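Local coordinates for protein TlmII (Streptoalloteichus hindustanus, PDB 4HVM) that probably takes part in tallysomycin biosynthesis as a condensation-domain protein of nonribosomal peptide assembly, and may bind phosphopantetheine, at residues Val300-Asp305 with Ser319-Gly324; Ala246-Trp251 with Pro312-Leu317. All coordinates share one frame; numbering follows the deposited sequence.

Contact 1 (Val300-Asp305 with Ser319-Gly324); sequences VVFGVD and SRTQAG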
# COMPACT_ATOMS: atom_id res chain seq x y z
N VAL A 300 3.20 8.40 -6.55
CA VAL A 300 3.76 9.61 -7.14
C VAL A 300 5.27 9.67 -6.90
O VAL A 300 5.77 9.25 -5.86
CB VAL A 300 3.08 10.89 -6.60
CG1 VAL A 300 1.60 10.87 -6.93
CG2 VAL A 300 3.29 11.02 -5.11
N VAL A 301 6.00 10.19 -7.89
CA VAL A 301 7.45 10.34 -7.78
C VAL A 301 7.80 11.81 -7.57
O VAL A 301 7.42 12.66 -8.38
CB VAL A 301 8.16 9.81 -9.03
CG1 VAL A 301 9.66 10.02 -8.92
CG2 VAL A 301 7.83 8.34 -9.24
N PHE A 302 8.50 12.11 -6.49
CA PHE A 302 8.87 13.49 -6.17
C PHE A 302 10.32 13.58 -5.71
O PHE A 302 10.89 12.60 -5.25
CB PHE A 302 7.94 14.07 -5.10
CG PHE A 302 8.05 13.40 -3.76
CD1 PHE A 302 7.41 12.19 -3.53
CD2 PHE A 302 8.77 13.99 -2.74
CE1 PHE A 302 7.51 11.58 -2.29
CE2 PHE A 302 8.87 13.38 -1.51
CZ PHE A 302 8.24 12.17 -1.28
N GLY A 303 10.90 14.77 -5.85
CA GLY A 303 12.29 14.97 -5.48
C GLY A 303 12.48 15.96 -4.34
O GLY A 303 11.86 17.02 -4.31
N VAL A 304 13.35 15.60 -3.40
CA VAL A 304 13.72 16.49 -2.31
C VAL A 304 15.04 17.18 -2.66
O VAL A 304 16.06 16.53 -2.87
CB VAL A 304 13.88 15.72 -0.99
CG1 VAL A 304 14.17 16.67 0.15
CG2 VAL A 304 12.63 14.90 -0.70
N ASP A 305 15.00 18.51 -2.73
CA ASP A 305 16.20 19.28 -3.06
C ASP A 305 17.06 19.49 -1.82
O ASP A 305 16.68 20.22 -0.91
CB ASP A 305 15.82 20.62 -3.67
CG ASP A 305 17.01 21.39 -4.20
OD1 ASP A 305 18.10 20.78 -4.35
OD2 ASP A 305 16.86 22.60 -4.48
N SER A 319 10.23 21.34 4.78
CA SER A 319 9.92 22.36 3.79
C SER A 319 10.27 21.91 2.37
O SER A 319 9.49 22.11 1.43
CB SER A 319 10.69 23.64 4.13
OG SER A 319 10.65 24.55 3.05
N ARG A 320 11.43 21.29 2.23
CA ARG A 320 11.92 20.88 0.92
C ARG A 320 11.23 19.60 0.43
O ARG A 320 11.06 19.40 -0.77
CB ARG A 320 13.44 20.71 0.96
CG ARG A 320 14.14 21.93 1.54
CD ARG A 320 15.64 21.88 1.36
NE ARG A 320 16.28 23.13 1.75
CZ ARG A 320 17.46 23.55 1.31
NH1 ARG A 320 17.95 24.71 1.73
NH2 ARG A 320 18.15 22.82 0.44
N THR A 321 10.83 18.74 1.37
CA THR A 321 10.10 17.52 1.04
C THR A 321 8.70 17.86 0.56
O THR A 321 8.21 17.30 -0.42
CB THR A 321 9.99 16.60 2.26
OG1 THR A 321 11.30 16.26 2.73
CG2 THR A 321 9.24 15.32 1.90
N GLN A 322 8.05 18.77 1.27
CA GLN A 322 6.69 19.18 0.95
C GLN A 322 6.62 19.92 -0.38
O GLN A 322 5.64 19.81 -1.11
CB GLN A 322 6.12 20.05 2.08
CG GLN A 322 4.67 20.49 1.88
CD GLN A 322 4.14 21.25 3.08
OE1 GLN A 322 4.56 21.01 4.21
NE2 GLN A 322 3.23 22.19 2.84
N ALA A 323 7.67 20.68 -0.68
CA ALA A 323 7.73 21.43 -1.93
C ALA A 323 7.85 20.51 -3.14
O ALA A 323 7.29 20.77 -4.20
CB ALA A 323 8.88 22.42 -1.90
N GLY A 324 8.60 19.42 -2.97
CA GLY A 324 8.77 18.46 -4.03
C GLY A 324 7.53 17.61 -4.23
O GLY A 324 7.15 17.30 -5.36

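Contact 2 (Ala246-Trp251 with Pro312-Leu317); sequences AALTAW and PSFRDL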
# COMPACT_ATOMS: atom_id res chain seq x y z
N ALA A 246 9.42 10.44 4.74
CA ALA A 246 10.12 10.79 3.51
C ALA A 246 11.18 11.86 3.74
O ALA A 246 12.25 11.82 3.13
CB ALA A 246 9.13 11.24 2.45
N ALA A 247 10.89 12.81 4.62
CA ALA A 247 11.82 13.88 4.93
C ALA A 247 13.03 13.35 5.68
O ALA A 247 14.17 13.70 5.38
CB ALA A 247 11.13 14.97 5.74
N LEU A 248 12.78 12.50 6.67
CA LEU A 248 13.84 11.97 7.52
C LEU A 248 14.67 10.90 6.82
O LEU A 248 15.87 10.79 7.05
CB LEU A 248 13.27 11.44 8.84
CG LEU A 248 12.78 12.50 9.83
CD1 LEU A 248 12.20 11.86 11.07
CD2 LEU A 248 13.91 13.45 10.19
N THR A 249 14.02 10.11 5.96
CA THR A 249 14.72 9.10 5.18
C THR A 249 15.65 9.78 4.18
O THR A 249 16.80 9.37 4.01
CB THR A 249 13.75 8.18 4.42
OG1 THR A 249 12.92 7.48 5.35
CG2 THR A 249 14.51 7.18 3.58
N ALA A 250 15.15 10.82 3.52
CA ALA A 250 15.95 11.60 2.59
C ALA A 250 17.10 12.28 3.31
O ALA A 250 18.19 12.41 2.76
CB ALA A 250 15.09 12.63 1.88
N TRP A 251 16.85 12.70 4.54
CA TRP A 251 17.87 13.35 5.35
C TRP A 251 19.03 12.41 5.65
O TRP A 251 20.19 12.77 5.48
CB TRP A 251 17.29 13.86 6.67
CG TRP A 251 18.32 14.14 7.72
CD1 TRP A 251 19.13 15.24 7.80
CD2 TRP A 251 18.67 13.30 8.83
NE1 TRP A 251 19.95 15.14 8.90
CE2 TRP A 251 19.68 13.96 9.55
CE3 TRP A 251 18.21 12.06 9.29
CZ2 TRP A 251 20.25 13.42 10.70
CZ3 TRP A 251 18.78 11.53 10.43
CH2 TRP A 251 19.79 12.21 11.12
N PRO A 312 20.93 21.04 8.94
CA PRO A 312 19.50 21.30 8.72
C PRO A 312 18.65 20.87 9.91
O PRO A 312 19.05 20.00 10.68
CB PRO A 312 19.18 20.44 7.50
CG PRO A 312 20.13 19.29 7.60
CD PRO A 312 21.39 19.84 8.21
N SER A 313 17.49 21.50 10.05
CA SER A 313 16.53 21.10 11.07
C SER A 313 15.42 20.27 10.42
O SER A 313 15.39 20.12 9.20
CB SER A 313 15.92 22.32 11.74
OG SER A 313 15.13 23.06 10.83
N PHE A 314 14.52 19.73 11.23
CA PHE A 314 13.39 18.99 10.69
C PHE A 314 12.53 19.89 9.81
O PHE A 314 12.02 19.46 8.78
CB PHE A 314 12.54 18.39 11.81
CG PHE A 314 11.31 17.67 11.33
CD1 PHE A 314 11.42 16.48 10.63
CD2 PHE A 314 10.05 18.17 11.59
CE1 PHE A 314 10.30 15.81 10.19
CE2 PHE A 314 8.92 17.51 11.16
CZ PHE A 314 9.04 16.32 10.46
N ARG A 315 12.39 21.15 10.23
CA ARG A 315 11.63 22.12 9.46
C ARG A 315 12.25 22.37 8.10
O ARG A 315 11.55 22.52 7.10
CB ARG A 315 11.51 23.45 10.21
CG ARG A 315 10.29 23.55 11.11
CD ARG A 315 10.00 24.99 11.48
NE ARG A 315 8.80 25.12 12.30
CZ ARG A 315 8.80 25.09 13.63
NH1 ARG A 315 9.94 24.94 14.29
NH2 ARG A 315 7.66 25.21 14.30
N ASP A 316 13.58 22.41 8.06
CA ASP A 316 14.31 22.61 6.81
C ASP A 316 13.99 21.51 5.80
O ASP A 316 13.67 21.79 4.65
CB ASP A 316 15.82 22.67 7.06
CG ASP A 316 16.26 23.98 7.69
OD1 ASP A 316 15.66 25.03 7.37
OD2 ASP A 316 17.19 23.96 8.52
N LEU A 317 14.08 20.26 6.24
CA LEU A 317 13.85 19.12 5.37
C LEU A 317 12.37 18.91 5.08
O LEU A 317 12.01 18.42 4.02
CB LEU A 317 14.46 17.86 5.97
CG LEU A 317 15.99 17.85 5.97
CD1 LEU A 317 16.51 17.37 7.30
CD2 LEU A 317 16.52 16.99 4.84

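Contact 1 (Val300-Asp305 with Ser319-Gly324)
Phe302, Val304 and Asp305, on an edge strand of the six-stranded mixed sheet, meet Arg320, Thr321 and Gly324 of the helix that follows it in a strand-helix pair, the two short axes running roughly antiparallel, at 149°. Backbone meets backbone at the glycines, where Gly324 CA lies 3.4 Å from Gly303 O in a CA-H...O contact; with no side chain on Gly324, the helix can lie close to the strand. Beside it, Phe302 CB sits 3.3 Å from Gly324 O. With CG set between the backbone N and the carbonyl carbon (chi1 65°), the Phe302 ring meets Thr321 obliquely, CE2 lying 3.9 Å from CG2. Both methyls of Val304 reach Thr321 OG1, whose hydrogen bond goes back to Leu317 O. At the strand end the extended arm of Arg320 runs past Asp305, and NH2 donates to Asp305 O at 3.3 Å, nearly straight (169°). That oxygen lies near the guanidinium plane, while the donor stands above the carbonyl plane. The Asp305 carboxylate instead turns OD1 to Thr307. A helix laid back along the strand it follows is typical of layered alpha/beta folds, consistent here with the CoA-acyltransferase-like fold of condensation domains.

Contact 2 (Ala246-Trp251 with Pro312-Leu317)
Leu317 and Trp251 make the dense part of this helix-helix contact, their side chains meeting at a slant. Both Leu317 methyls, CD1 and CD2, lie 3.7 Å from Trp251 CB, and Leu317 CD1 also comes obliquely to the five-membered ring, near Trp251 CG and CD1. Trp251 holds CG anti to its backbone N (chi1 162°), which carries the indole toward the start of the other helix; there Pro312 CG comes up to the ring edge, 4.2 Å from Trp251 CD1. On the neighbouring turn Ala247 CB rests 4.0 Å from Leu317 O, which also accepts from Thr321 OG1, with Leu317 CB nearby. Replacing Leu317 by an alanine would probably open a gap beside Trp251 CB and CD1 and leave the indole freer to shift. The helix beginning at Phe314 starts with a capping box: Asp316 N donates to Ser313 OG at 3.2 Å, and Ser313 N returns a bond to Asp316 OD2 at 2.9 Å, met on the anti side and tilted 27° out of the carboxylate plane. No hydrogen bond passes between the segments. The looser part is at Phe314, partly exposed, where Leu248 CD2 touches the ring edge, 3.9 Å from Phe314 CD1, with the two side chains about perpendicular. Leu450 and Met454 of helix 445-459 also pack against Leu248, and Ala457 of that helix against Phe314.

From the N terminus the chain first passes 246-251, on helix 241-255, then runs through strand 274-282 to the edge strand with 300-305; segment 312-317 then leads into helix 314-330 and forms its first turn, and 319-324 lies farther along it. Contact 2 closes the long loop of 60 residues between its segments, and contact 1 the short one of 13. Because their segments alternate, the two loops cross. Helix 314-330 serves both, facing the sheet edge in contact 1 and helix 241-255 in contact 2. The contacts meet directly where Thr321 and Phe302 touch Ala246, and Val304 touches Ala250, tying the two helices and the edge strand into one layered body.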